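Local coordinates for uncharacterized protein (Pseudomonas syringae pv. tomato, PDB 3K4I) that is of unknown function but belongs to the RraA-like family, with an alpha/beta fold, and assembles as a trimer, at residues 75-83 and 104-113. Sequence-based numbering, arbitrary orientation.
Sequences ANYIDQVPS and MTHFALANGI
The Phe107 ring is covered on both faces. Ile78 CG2 sits over the centre of one face, a CH-pi contact with CG2 3.9 Å from the Phe107 centroid, nearly along the ring normal. Asn111 ND2 lies over the opposite face, 3.3 Å above the plane. Asn111 ND2 also donates to Phe107 O, a nearly straight bond of 2.8 Å, which holds the amide against the ring. Asp79 OD1 approaches Phe107 CE1 obliquely at 3.3 Å, its carboxylate turned 66° from the ring. Both Asp79 oxygens are held by backbone N-H groups of Leu213 and Glu214 of the second subunit. Ala75 O and Ile78 CB lie over one face of the Tyr77 ring, toward its rim.

Phe107 CG is anti to the backbone N (chi1 -175°), which sends the ring to Ile78. Met104, a selenomethionine, lays SE against Ala75 CB at 3.7 Å. A bend at chi3 (85°) brings Met104 CE to 3.2 Å from Tyr77 OH, oblique to the Tyr77 ring. Ile113 CD1 touches both Ile78 CG1 and Val81 CG1.

Beyond this apolar strip, one water donates to Val81 O and Asn111 O. The contact packs 3-10 segment 76-80, in the loop between strands 53-63 and 85-90, onto helix 102-110. Its chemistry is mainly apolar, with water bridging the backbones at one end and Asp79 linking it to the subunit interface.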
loop_
_atom_site.group_PDB
_atom_site.type_symbol
_atom_site.label_atom_id
_atom_site.label_comp_id
_atom_site.label_asym_id
_atom_site.label_seq_id
_atom_site.Cartn_x
_atom_site.Cartn_y
_atom_site.Cartn_z
ATOM N N ALA C 75 -22.897 4.289 -11.191
ATOM C CA ALA C 75 -22.663 2.926 -11.685
ATOM C C ALA C 75 -23.432 2.660 -12.981
ATOM O O ALA C 75 -22.977 1.899 -13.823
ATOM C CB ALA C 75 -23.040 1.903 -10.627
ATOM N N ASN C 76 -24.587 3.313 -13.129
ATOM C CA ASN C 76 -25.484 3.139 -14.286
ATOM C C ASN C 76 -24.845 2.998 -15.685
ATOM O O ASN C 76 -25.349 2.214 -16.510
ATOM C CB ASN C 76 -26.553 4.235 -14.302
ATOM C CG ASN C 76 -25.966 5.613 -14.191
ATOM O OD1 ASN C 76 -25.141 6.010 -15.007
ATOM N ND2 ASN C 76 -26.386 6.357 -13.172
ATOM N N TYR C 77 -23.738 3.709 -15.941
ATOM C CA TYR C 77 -23.045 3.634 -17.234
ATOM C C TYR C 77 -22.548 2.239 -17.579
ATOM O O TYR C 77 -22.196 1.987 -18.728
ATOM C CB TYR C 77 -21.813 4.541 -17.277
ATOM C CG TYR C 77 -20.638 4.080 -16.393
ATOM C CD1 TYR C 77 -20.484 4.557 -15.091
ATOM C CD2 TYR C 77 -19.679 3.166 -16.871
ATOM C CE1 TYR C 77 -19.414 4.135 -14.276
ATOM C CE2 TYR C 77 -18.621 2.738 -16.070
ATOM C CZ TYR C 77 -18.483 3.229 -14.777
ATOM O OH TYR C 77 -17.425 2.809 -13.986
ATOM N N ILE C 78 -22.430 1.383 -16.570
ATOM C CA ILE C 78 -21.700 0.134 -16.757
ATOM C C ILE C 78 -22.392 -0.800 -17.741
ATOM O O ILE C 78 -21.717 -1.601 -18.391
ATOM C CB ILE C 78 -21.386 -0.579 -15.420
ATOM C CG1 ILE C 78 -20.116 -1.433 -15.583
ATOM C CG2 ILE C 78 -22.638 -1.232 -14.834
ATOM C CD1 ILE C 78 -19.458 -1.905 -14.317
ATOM N N ASP C 79 -23.721 -0.706 -17.861
ATOM C CA ASP C 79 -24.431 -1.498 -18.895
ATOM C C ASP C 79 -23.951 -1.231 -20.324
ATOM O O ASP C 79 -24.227 -2.024 -21.227
ATOM C CB ASP C 79 -25.943 -1.224 -18.833
ATOM C CG ASP C 79 -26.628 -1.972 -17.707
ATOM O OD1 ASP C 79 -26.218 -3.118 -17.414
ATOM O OD2 ASP C 79 -27.602 -1.423 -17.134
ATOM N N GLN C 80 -23.283 -0.104 -20.532
ATOM C CA GLN C 80 -22.805 0.315 -21.851
ATOM C C GLN C 80 -21.426 -0.248 -22.226
ATOM O O GLN C 80 -21.024 -0.153 -23.382
ATOM C CB GLN C 80 -22.729 1.853 -21.902
ATOM C CG GLN C 80 -23.988 2.562 -21.457
ATOM C CD GLN C 80 -24.094 3.973 -22.026
ATOM O OE1 GLN C 80 -25.204 4.450 -22.329
ATOM N NE2 GLN C 80 -22.956 4.624 -22.238
ATOM N N VAL C 81 -20.693 -0.784 -21.244
ATOM C CA VAL C 81 -19.282 -1.110 -21.405
ATOM C C VAL C 81 -19.128 -2.449 -22.151
ATOM O O VAL C 81 -19.675 -3.446 -21.710
ATOM C CB VAL C 81 -18.577 -1.191 -20.027
ATOM C CG1 VAL C 81 -17.085 -1.483 -20.174
ATOM C CG2 VAL C 81 -18.816 0.099 -19.203
ATOM N N PRO C 82 -18.420 -2.444 -23.291
ATOM C CA PRO C 82 -18.249 -3.672 -24.059
ATOM C C PRO C 82 -17.354 -4.687 -23.360
ATOM O O PRO C 82 -16.427 -4.336 -22.632
ATOM C CB PRO C 82 -17.599 -3.197 -25.366
ATOM C CG PRO C 82 -17.839 -1.749 -25.430
ATOM C CD PRO C 82 -17.941 -1.262 -24.032
ATOM N N SER C 83 -17.618 -5.965 -23.621
ATOM C CA SER C 83 -16.706 -7.031 -23.247
ATOM C C SER C 83 -15.284 -6.747 -23.763
ATOM O O SER C 83 -15.113 -6.338 -24.908
ATOM C CB SER C 83 -17.237 -8.357 -23.825
ATOM O OG SER C 83 -16.382 -9.432 -23.499
HETATM N N MSE C 104 -20.524 -3.099 -8.948
HETATM C CA MSE C 104 -19.793 -2.902 -10.193
HETATM C C MSE C 104 -18.781 -4.031 -10.418
HETATM O O MSE C 104 -18.624 -4.503 -11.542
HETATM C CB MSE C 104 -19.152 -1.517 -10.225
HETATM C CG MSE C 104 -20.223 -0.461 -10.151
HETATM SE SE MSE C 104 -19.557 1.288 -9.722
HETATM C CE MSE C 104 -19.134 1.737 -11.503
ATOM N N THR C 105 -18.111 -4.460 -9.341
ATOM C CA THR C 105 -17.179 -5.594 -9.416
ATOM C C THR C 105 -17.878 -6.870 -9.868
ATOM O O THR C 105 -17.409 -7.522 -10.771
ATOM C CB THR C 105 -16.550 -5.884 -8.058
ATOM O OG1 THR C 105 -15.829 -4.726 -7.614
ATOM C CG2 THR C 105 -15.631 -7.071 -8.124
ATOM N N HIS C 106 -18.988 -7.219 -9.226
ATOM C CA HIS C 106 -19.754 -8.382 -9.660
ATOM C C HIS C 106 -20.236 -8.227 -11.090
ATOM O O HIS C 106 -20.234 -9.194 -11.856
ATOM C CB HIS C 106 -20.913 -8.705 -8.706
ATOM C CG HIS C 106 -20.452 -9.212 -7.377
ATOM N ND1 HIS C 106 -19.939 -10.480 -7.206
ATOM C CD2 HIS C 106 -20.402 -8.618 -6.161
ATOM C CE1 HIS C 106 -19.598 -10.646 -5.938
ATOM N NE2 HIS C 106 -19.860 -9.528 -5.286
ATOM N N PHE C 107 -20.685 -7.031 -11.437
ATOM C CA PHE C 107 -21.114 -6.793 -12.818
ATOM C C PHE C 107 -19.967 -7.037 -13.809
ATOM O O PHE C 107 -20.146 -7.765 -14.818
ATOM C CB PHE C 107 -21.672 -5.382 -12.999
ATOM C CG PHE C 107 -22.239 -5.154 -14.370
ATOM C CD1 PHE C 107 -23.595 -5.358 -14.602
ATOM C CD2 PHE C 107 -21.414 -4.811 -15.432
ATOM C CE1 PHE C 107 -24.137 -5.206 -15.882
ATOM C CE2 PHE C 107 -21.938 -4.649 -16.718
ATOM C CZ PHE C 107 -23.298 -4.809 -16.936
ATOM N N ALA C 108 -18.804 -6.444 -13.521
ATOM C CA ALA C 108 -17.613 -6.600 -14.379
ATOM C C ALA C 108 -17.314 -8.083 -14.630
ATOM O O ALA C 108 -17.031 -8.493 -15.775
ATOM C CB ALA C 108 -16.425 -5.943 -13.741
ATOM N N LEU C 109 -17.321 -8.857 -13.551
ATOM C CA LEU C 109 -17.017 -10.295 -13.633
ATOM C C LEU C 109 -18.037 -11.080 -14.433
ATOM O O LEU C 109 -17.736 -12.169 -14.950
ATOM C CB LEU C 109 -16.882 -10.902 -12.240
ATOM C CG LEU C 109 -15.529 -10.771 -11.527
ATOM C CD1 LEU C 109 -15.329 -12.056 -10.715
ATOM C CD2 LEU C 109 -14.345 -10.518 -12.495
ATOM N N ALA C 110 -19.256 -10.568 -14.507
ATOM C CA ALA C 110 -20.320 -11.264 -15.246
ATOM C C ALA C 110 -20.426 -10.792 -16.709
ATOM O O ALA C 110 -21.135 -11.401 -17.517
ATOM C CB ALA C 110 -21.663 -11.063 -14.513
ATOM N N ASN C 111 -19.732 -9.699 -17.037
ATOM C CA ASN C 111 -19.896 -9.039 -18.342
ATOM C C ASN C 111 -18.619 -8.779 -19.148
ATOM O O ASN C 111 -18.585 -7.911 -20.028
ATOM C CB ASN C 111 -20.746 -7.769 -18.181
ATOM C CG ASN C 111 -22.172 -8.098 -17.760
ATOM O OD1 ASN C 111 -23.038 -8.325 -18.603
ATOM N ND2 ASN C 111 -22.398 -8.216 -16.450
ATOM N N GLY C 112 -17.573 -9.541 -18.836
ATOM C CA GLY C 112 -16.369 -9.576 -19.647
ATOM C C GLY C 112 -15.517 -8.329 -19.520
ATOM O O GLY C 112 -14.652 -8.079 -20.349
ATOM N N ILE C 113 -15.742 -7.547 -18.463
ATOM C CA ILE C 113 -14.926 -6.365 -18.196
ATOM C C ILE C 113 -13.637 -6.727 -17.436
ATOM O O ILE C 113 -13.693 -7.448 -16.427
ATOM C CB ILE C 113 -15.730 -5.321 -17.421
ATOM C CG1 ILE C 113 -16.974 -4.936 -18.246
ATOM C CG2 ILE C 113 -14.838 -4.052 -17.099
ATOM C CD1 ILE C 113 -18.032 -4.065 -17.509
HETATM O O HOH W 1 -20.154 -6.365 -21.819
#